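Side-chain contacts in octaprenyl-diphosphate synthase (Roseobacter denitrificans, PDB 4JXN), which probably extends farnesyl diphosphate with five isopentenyl units, using magnesium, to make octaprenyl diphosphate, the precursor of quinone side chains: residues L206-D211 against A303-A308; T62-H67 against H316-M321; W265-T268 against Q274-G277. All blocks are in the same frame, centred on the assembly; numbering follows the deposited sequence.

Contact 1 of 3, residues L206-D211 against A303-A308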
loop_
_atom_site.group_PDB
_atom_site.type_symbol
_atom_site.label_atom_id
_atom_site.label_comp_id
_atom_site.label_asym_id
_atom_site.label_seq_id
_atom_site.Cartn_x
_atom_site.Cartn_y
_atom_site.Cartn_z
ATOM N N LEU A 206 -4.150 3.167 26.545
ATOM C CA LEU A 206 -4.926 3.408 25.347
ATOM C C LEU A 206 -4.701 2.287 24.329
ATOM O O LEU A 206 -5.658 1.784 23.725
ATOM C CB LEU A 206 -4.558 4.765 24.744
ATOM C CG LEU A 206 -5.243 5.931 25.453
ATOM C CD1 LEU A 206 -4.702 7.264 24.950
ATOM C CD2 LEU A 206 -6.750 5.845 25.265
ATOM N N PHE A 207 -3.437 1.897 24.153
ATOM C CA PHE A 207 -3.097 0.785 23.294
ATOM C C PHE A 207 -3.849 -0.477 23.754
ATOM O O PHE A 207 -4.525 -1.118 22.953
ATOM C CB PHE A 207 -1.590 0.542 23.293
ATOM C CG PHE A 207 -1.171 -0.616 22.414
ATOM C CD1 PHE A 207 -1.123 -1.913 22.924
ATOM C CD2 PHE A 207 -0.854 -0.415 21.082
ATOM C CE1 PHE A 207 -0.761 -2.987 22.122
ATOM C CE2 PHE A 207 -0.481 -1.479 20.271
ATOM C CZ PHE A 207 -0.433 -2.765 20.793
ATOM N N GLU A 208 -3.740 -0.814 25.041
ATOM C CA GLU A 208 -4.357 -2.039 25.582
ATOM C C GLU A 208 -5.874 -2.032 25.473
ATOM O O GLU A 208 -6.480 -3.053 25.121
ATOM C CB GLU A 208 -3.928 -2.301 27.037
ATOM C CG GLU A 208 -2.540 -2.917 27.185
ATOM C CD GLU A 208 -2.559 -4.439 27.305
ATOM O OE1 GLU A 208 -3.151 -4.970 28.275
ATOM O OE2 GLU A 208 -1.960 -5.114 26.438
ATOM N N TYR A 209 -6.491 -0.891 25.770
ATOM C CA TYR A 209 -7.922 -0.714 25.488
ATOM C C TYR A 209 -8.295 -1.088 24.049
ATOM O O TYR A 209 -9.219 -1.861 23.831
ATOM C CB TYR A 209 -8.347 0.715 25.727
ATOM C CG TYR A 209 -9.783 0.970 25.376
ATOM C CD1 TYR A 209 -10.795 0.616 26.241
ATOM C CD2 TYR A 209 -10.131 1.544 24.163
ATOM C CE1 TYR A 209 -12.124 0.820 25.917
ATOM C CE2 TYR A 209 -11.456 1.753 23.828
ATOM C CZ TYR A 209 -12.453 1.390 24.712
ATOM O OH TYR A 209 -13.782 1.623 24.401
ATOM N N GLY A 210 -7.583 -0.522 23.083
ATOM C CA GLY A 210 -7.898 -0.717 21.686
ATOM C C GLY A 210 -7.627 -2.139 21.222
ATOM O O GLY A 210 -8.346 -2.676 20.393
ATOM N N ASP A 211 -6.583 -2.757 21.755
ATOM C CA ASP A 211 -6.261 -4.130 21.395
ATOM C C ASP A 211 -7.369 -5.056 21.889
ATOM O O ASP A 211 -7.949 -5.826 21.116
ATOM C CB ASP A 211 -4.893 -4.532 21.967
ATOM C CG ASP A 211 -4.560 -6.003 21.737
ATOM O OD1 ASP A 211 -4.345 -6.428 20.578
ATOM O OD2 ASP A 211 -4.496 -6.744 22.738
ATOM N N ALA A 303 -13.578 -7.786 26.446
ATOM C CA ALA A 303 -14.306 -6.537 26.672
ATOM C C ALA A 303 -14.149 -6.009 28.107
ATOM O O ALA A 303 -14.082 -4.801 28.329
ATOM C CB ALA A 303 -15.769 -6.718 26.335
ATOM N N ALA A 304 -14.094 -6.903 29.086
ATOM C CA ALA A 304 -13.851 -6.465 30.468
ATOM C C ALA A 304 -12.410 -5.992 30.615
ATOM O O ALA A 304 -12.131 -5.041 31.347
ATOM C CB ALA A 304 -14.152 -7.582 31.447
ATOM N N ARG A 305 -11.507 -6.660 29.900
ATOM C CA ARG A 305 -10.099 -6.285 29.859
ATOM C C ARG A 305 -9.916 -4.886 29.299
ATOM O O ARG A 305 -9.115 -4.112 29.819
ATOM C CB ARG A 305 -9.293 -7.284 29.034
ATOM C CG ARG A 305 -7.789 -7.080 29.106
ATOM C CD ARG A 305 -7.012 -8.219 28.486
ATOM N NE ARG A 305 -7.040 -8.223 27.023
ATOM C CZ ARG A 305 -6.179 -7.582 26.230
ATOM N NH1 ARG A 305 -6.315 -7.679 24.915
ATOM N NH2 ARG A 305 -5.190 -6.838 26.723
ATOM N N ALA A 306 -10.662 -4.564 28.248
ATOM C CA ALA A 306 -10.626 -3.224 27.677
ATOM C C ALA A 306 -10.953 -2.203 28.754
ATOM O O ALA A 306 -10.186 -1.268 28.994
ATOM C CB ALA A 306 -11.604 -3.097 26.523
ATOM N N LYS A 307 -12.076 -2.387 29.431
ATOM C CA LYS A 307 -12.512 -1.430 30.435
ATOM C C LYS A 307 -11.533 -1.305 31.588
ATOM O O LYS A 307 -11.272 -0.213 32.065
ATOM C CB LYS A 307 -13.885 -1.810 30.975
ATOM C CG LYS A 307 -14.888 -2.173 29.905
ATOM C CD LYS A 307 -16.002 -3.013 30.486
ATOM C CE LYS A 307 -17.003 -2.150 31.216
ATOM N NZ LYS A 307 -18.100 -2.966 31.795
ATOM N N ALA A 308 -10.993 -2.422 32.042
ATOM C CA ALA A 308 -10.003 -2.388 33.116
ATOM C C ALA A 308 -8.754 -1.629 32.705
ATOM O O ALA A 308 -8.137 -0.968 33.523
ATOM C CB ALA A 308 -9.626 -3.793 33.553
#
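Tyr209 and Ala306 form the tight half of this contact, where the backbones come so near that their CA atoms are 4.3 Å apart. The methyl of Ala306 lies against the tyrosine, its CB 3.8 Å from Tyr209 CD1. Tyr209 also turns an edge to the backbone opposite: CD1 stands 3.4 Å from Ala306 O, which lies in the plane of the ring. The phenol runs on past helix 291-309, and its OH is hydrogen-bonded to Leu322 O, so a third helix, 317-330, fixes the far end of the ring.

This is the close antiparallel packing of the all-helical isoprenoid synthase fold: the axes of the two segments approach to 7.9 Å and their directions differ by 163°. Away from the alanine the character changes, and the partly exposed side is held by charge. Arg305 starts out extended and then bends at chi3 (75°), which brings its guanidinium across to helix 200-224. There two carboxylates meet it at the edge, near its plane, one at each terminal nitrogen. Arg305 NH1 donates to Asp211 OD2 over 3.0 Å in a fairly straight bond (162°), although it reaches that oxygen from above the carboxylate plane. Arg305 NH2 faces Glu208 OE1 at 3.2 Å, a salt bridge between side chains that cross at about a right angle. Asp211 is buried, and its OD1 pairs with Arg178, while Arg305 NH1 also binds Gln302 OE1.

Contact 2 of 3, residues T62-H67 against H316-M321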
loop_
_atom_site.group_PDB
_atom_site.type_symbol
_atom_site.label_atom_id
_atom_site.label_comp_id
_atom_site.label_asym_id
_atom_site.label_seq_id
_atom_site.Cartn_x
_atom_site.Cartn_y
_atom_site.Cartn_z
ATOM N N THR A 62 -9.622 7.413 17.634
ATOM C CA THR A 62 -8.499 8.342 17.578
ATOM C C THR A 62 -8.895 9.682 18.158
ATOM O O THR A 62 -8.165 10.253 18.980
ATOM C CB THR A 62 -7.972 8.490 16.124
ATOM O OG1 THR A 62 -7.497 7.211 15.669
ATOM C CG2 THR A 62 -6.832 9.522 16.043
ATOM N N LEU A 63 -10.060 10.173 17.752
ATOM C CA LEU A 63 -10.555 11.471 18.235
ATOM C C LEU A 63 -10.868 11.394 19.710
ATOM O O LEU A 63 -10.535 12.295 20.508
ATOM C CB LEU A 63 -11.820 11.864 17.491
ATOM C CG LEU A 63 -11.681 12.047 15.979
ATOM C CD1 LEU A 63 -13.043 11.964 15.296
ATOM C CD2 LEU A 63 -10.977 13.367 15.694
ATOM N N ALA A 64 -11.523 10.301 20.077
ATOM C CA ALA A 64 -11.884 10.107 21.465
ATOM C C ALA A 64 -10.630 10.116 22.317
ATOM O O ALA A 64 -10.598 10.743 23.374
ATOM C CB ALA A 64 -12.631 8.818 21.638
ATOM N N ALA A 65 -9.596 9.423 21.844
ATOM C CA ALA A 65 -8.365 9.289 22.610
ATOM C C ALA A 65 -7.650 10.639 22.748
ATOM O O ALA A 65 -7.078 10.955 23.786
ATOM C CB ALA A 65 -7.447 8.252 21.998
ATOM N N ALA A 66 -7.703 11.437 21.698
ATOM C CA ALA A 66 -7.085 12.750 21.721
ATOM C C ALA A 66 -7.779 13.643 22.732
ATOM O O ALA A 66 -7.127 14.262 23.569
ATOM C CB ALA A 66 -7.136 13.372 20.336
ATOM N N HIS A 67 -9.104 13.706 22.656
ATOM C CA HIS A 67 -9.880 14.533 23.584
ATOM C C HIS A 67 -9.701 14.058 25.024
ATOM O O HIS A 67 -9.500 14.860 25.941
ATOM C CB HIS A 67 -11.358 14.535 23.206
ATOM C CG HIS A 67 -11.666 15.302 21.953
ATOM N ND1 HIS A 67 -11.350 16.634 21.796
ATOM C CD2 HIS A 67 -12.285 14.926 20.809
ATOM C CE1 HIS A 67 -11.745 17.041 20.603
ATOM N NE2 HIS A 67 -12.317 16.025 19.986
ATOM N N HIS A 316 -13.010 11.267 33.280
ATOM C CA HIS A 316 -13.204 12.149 32.144
ATOM C C HIS A 316 -14.384 11.635 31.308
ATOM O O HIS A 316 -14.539 10.428 31.138
ATOM C CB HIS A 316 -11.924 12.177 31.293
ATOM C CG HIS A 316 -11.996 13.124 30.142
ATOM N ND1 HIS A 316 -12.559 12.776 28.938
ATOM C CD2 HIS A 316 -11.612 14.415 30.018
ATOM C CE1 HIS A 316 -12.517 13.808 28.116
ATOM N NE2 HIS A 316 -11.939 14.813 28.746
ATOM N N PRO A 317 -15.214 12.541 30.775
ATOM C CA PRO A 317 -16.427 12.114 30.048
ATOM C C PRO A 317 -16.196 11.178 28.880
ATOM O O PRO A 317 -17.063 10.374 28.559
ATOM C CB PRO A 317 -17.022 13.425 29.531
ATOM C CG PRO A 317 -16.448 14.482 30.416
ATOM C CD PRO A 317 -15.102 14.007 30.863
ATOM N N VAL A 318 -15.063 11.319 28.217
ATOM C CA VAL A 318 -14.685 10.389 27.155
ATOM C C VAL A 318 -14.264 9.047 27.731
ATOM O O VAL A 318 -14.505 8.018 27.101
ATOM C CB VAL A 318 -13.585 10.958 26.231
ATOM C CG1 VAL A 318 -13.135 9.918 25.220
ATOM C CG2 VAL A 318 -14.105 12.185 25.494
ATOM N N LYS A 319 -13.656 9.052 28.918
ATOM C CA LYS A 319 -13.330 7.800 29.625
ATOM C C LYS A 319 -14.597 6.944 29.765
ATOM O O LYS A 319 -14.575 5.731 29.547
ATOM C CB LYS A 319 -12.699 8.078 31.006
ATOM C CG LYS A 319 -11.917 6.914 31.610
ATOM C CD LYS A 319 -11.606 7.157 33.082
ATOM C CE LYS A 319 -11.175 5.886 33.804
ATOM N NZ LYS A 319 -11.335 5.989 35.283
ATOM N N ASP A 320 -15.701 7.603 30.095
ATOM C CA ASP A 320 -16.984 6.943 30.301
ATOM C C ASP A 320 -17.500 6.357 28.986
ATOM O O ASP A 320 -17.964 5.223 28.950
ATOM C CB ASP A 320 -18.025 7.941 30.852
ATOM C CG ASP A 320 -17.694 8.461 32.262
ATOM O OD1 ASP A 320 -16.801 7.917 32.948
ATOM O OD2 ASP A 320 -18.356 9.428 32.694
ATOM N N MET A 321 -17.427 7.157 27.921
ATOM C CA MET A 321 -17.838 6.745 26.581
ATOM C C MET A 321 -17.139 5.466 26.137
ATOM O O MET A 321 -17.742 4.612 25.513
ATOM C CB MET A 321 -17.512 7.857 25.585
ATOM C CG MET A 321 -18.417 9.073 25.718
ATOM S SD MET A 321 -17.749 10.532 24.883
ATOM C CE MET A 321 -18.800 11.830 25.534
#
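Val318 points its branched side chain at Ala64 from the first turn of helix 317-330, just beyond the N-cap residue His316. Its CG1 is set anti to the backbone N (chi1 175°), and that torsion brings the methyl to the neighbouring helix 57-68. There CG1 rests 3.8 Å from Ala64 CB and still nearer the backbone, 3.2 Å from Ala64 O, a tight fit for a methyl on a carbonyl. The other branch, CG2, is turned toward the next turn of helix 57-68 and reaches His67 CB at a looser 4.3 Å.

The two histidines are oriented quite differently. His67 presents its CB and its backbone carbonyl to this contact while the ring leads away, with NE2 hydrogen-bonded to Asp22 and the ring set edge-to-face with His76. His316 does the reverse, its CB directed toward helix 57-68: the NE2 end of the ring approaches His67 O obliquely, at 3.7 Å, too long to count as a hydrogen bond. On the side of the ring facing its own helix, ND1 takes the N-H of Val318 in a capping bond of 3.0 Å, so one imidazole both closes the start of its helix and touches the helix opposite. A leucine in its place would probably leave the Val318 N-H without its capping acceptor and the helix start less firmly fixed. Helix 9-34 borders the contact too, through Tyr18 on Val318. The imidazole is backed by the residue that follows it, with Pro317 CD lying 3.3 Å above one ring face, offset toward the rim.

Contact 3 of 3, residues W265-T268 against Q274-G277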
loop_
_atom_site.group_PDB
_atom_site.type_symbol
_atom_site.label_atom_id
_atom_site.label_comp_id
_atom_site.label_asym_id
_atom_site.label_seq_id
_atom_site.Cartn_x
_atom_site.Cartn_y
_atom_site.Cartn_z
ATOM N N TRP A 265 -14.384 -32.515 9.620
ATOM C CA TRP A 265 -13.664 -31.232 9.546
ATOM C C TRP A 265 -12.631 -31.237 8.428
ATOM O O TRP A 265 -12.560 -30.298 7.641
ATOM C CB TRP A 265 -12.988 -30.886 10.876
ATOM C CG TRP A 265 -13.965 -30.612 11.973
ATOM C CD1 TRP A 265 -14.060 -31.259 13.163
ATOM C CD2 TRP A 265 -15.007 -29.633 11.968
ATOM N NE1 TRP A 265 -15.098 -30.762 13.896
ATOM C CE2 TRP A 265 -15.684 -29.744 13.194
ATOM C CE3 TRP A 265 -15.441 -28.681 11.037
ATOM C CZ2 TRP A 265 -16.783 -28.940 13.523
ATOM C CZ3 TRP A 265 -16.515 -27.881 11.366
ATOM C CH2 TRP A 265 -17.175 -28.015 12.604
ATOM N N VAL A 266 -11.846 -32.309 8.366
ATOM C CA VAL A 266 -10.864 -32.526 7.291
ATOM C C VAL A 266 -11.475 -32.358 5.898
ATOM O O VAL A 266 -10.823 -31.866 4.977
ATOM C CB VAL A 266 -10.256 -33.944 7.392
ATOM C CG1 VAL A 266 -9.400 -34.264 6.172
ATOM C CG2 VAL A 266 -9.450 -34.105 8.685
ATOM N N ARG A 267 -12.737 -32.753 5.765
ATOM C CA ARG A 267 -13.430 -32.801 4.479
ATOM C C ARG A 267 -14.040 -31.474 4.023
ATOM O O ARG A 267 -13.944 -31.116 2.846
ATOM C CB ARG A 267 -14.537 -33.869 4.554
ATOM C CG ARG A 267 -15.428 -33.978 3.320
ATOM C CD ARG A 267 -16.283 -35.249 3.341
ATOM N NE ARG A 267 -17.347 -35.230 4.353
ATOM C CZ ARG A 267 -18.467 -34.503 4.274
ATOM N NH1 ARG A 267 -19.363 -34.563 5.255
ATOM N NH2 ARG A 267 -18.706 -33.705 3.234
ATOM N N THR A 268 -14.711 -30.777 4.936
ATOM C CA THR A 268 -15.490 -29.571 4.603
ATOM C C THR A 268 -14.665 -28.273 4.651
ATOM O O THR A 268 -15.141 -27.206 4.237
ATOM C CB THR A 268 -16.684 -29.413 5.568
ATOM O OG1 THR A 268 -16.222 -29.512 6.923
ATOM C CG2 THR A 268 -17.730 -30.494 5.325
ATOM N N GLN A 274 -18.486 -29.860 0.399
ATOM C CA GLN A 274 -19.685 -29.723 1.225
ATOM C C GLN A 274 -20.952 -30.073 0.450
ATOM O O GLN A 274 -21.015 -29.912 -0.771
ATOM C CB GLN A 274 -19.788 -28.301 1.774
ATOM C CG GLN A 274 -18.649 -27.955 2.718
ATOM C CD GLN A 274 -18.717 -26.543 3.261
ATOM O OE1 GLN A 274 -19.791 -25.940 3.368
ATOM N NE2 GLN A 274 -17.561 -26.010 3.621
ATOM N N GLU A 275 -21.953 -30.556 1.178
ATOM C CA GLU A 275 -23.215 -30.989 0.595
ATOM C C GLU A 275 -24.379 -30.418 1.387
ATOM O O GLU A 275 -24.191 -29.617 2.303
ATOM C CB GLU A 275 -23.292 -32.524 0.581
ATOM C CG GLU A 275 -22.436 -33.197 -0.485
ATOM C CD GLU A 275 -21.180 -33.842 0.073
ATOM O OE1 GLU A 275 -21.296 -34.846 0.811
ATOM O OE2 GLU A 275 -20.074 -33.357 -0.240
ATOM N N GLU A 276 -25.584 -30.820 1.006
ATOM C CA GLU A 276 -26.775 -30.565 1.791
ATOM C C GLU A 276 -26.619 -31.230 3.154
ATOM O O GLU A 276 -26.148 -32.368 3.244
ATOM C CB GLU A 276 -28.004 -31.129 1.059
ATOM C CG GLU A 276 -29.324 -31.029 1.814
ATOM C CD GLU A 276 -29.667 -29.613 2.239
ATOM O OE1 GLU A 276 -30.389 -29.455 3.245
ATOM O OE2 GLU A 276 -29.218 -28.655 1.574
ATOM N N GLY A 277 -26.995 -30.506 4.208
ATOM C CA GLY A 277 -26.958 -31.031 5.576
ATOM C C GLY A 277 -25.706 -30.683 6.368
ATOM O O GLY A 277 -25.703 -30.793 7.594
#
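Gln274 and Thr268 share the strongest polar link here: Gln274 NE2 donates to Thr268 O over 2.8 Å, with an N-H...O angle of 150°. The nitrogen lies in the carbonyl plane and sits on a lone pair of the oxygen. The arrangement belongs to a helix-loop-helix connection: helix 259-270 widens into a pi-type turn at 266-268, ends two residues later, and the chain then loops back to enter helix 278-288 with Gly277 as N-cap. The returning loop thus takes up a carbonyl near the end of the helix it has just left. The glutamine chain runs extended beyond CG (chi2 179°), which carries its amide out to that carbonyl; a weak second bond joins the same NE2 to Phe241 O.

Further out the electrostatics become loose. Arg267, bent at chi3, and Glu275, bent at chi2, cross at about a right angle, and Arg267 NH2 stays 3.7 Å from Glu275 OE1. The oxygen lies well out of the guanidinium plane and no N-H points at it, so this long salt bridge works through charge alone. Each group has another partner: Arg267 NH2 pairs with Asp278 at the start of helix 278-288, and Glu275 OE2 with Lys273.

The packing is built on Thr268, the buried member of the group. Its OG1 is taken up by Phe264 O one turn back, while its methyl is left for apolar contact. The glutamine stem crosses the threonine at about a right angle, Gln274 CG lying 3.8 Å from Thr268 CG2. That same methyl also lies over one face of the neighbouring guanidinium, CG2 standing 3.9 Å from the plane of Arg267, offset toward its rim.

How the contacts relate
Contacts 1 and 2 are neighbours, their centres 13 Å apart, and they touch where Leu206 CD2 packs on Ala65 CB at 4.1 Å. Helices 291-309 and 317-330, which supply their later segments, follow each other in the chain, so the C-terminal part of the protein is laid against the body of the fold at two adjoining places. Contact 3 is remote, with centres 38 Å from contact 1 and 47 Å from contact 2, which lies on the opposite side of the chain's centre. Along the chain the three are nested, 3 within 1 within 2. The DDLLD at the C-terminal end of helix 200-224, reaching just past it, is in this family probably the second aspartate-rich, magnesium-binding motif.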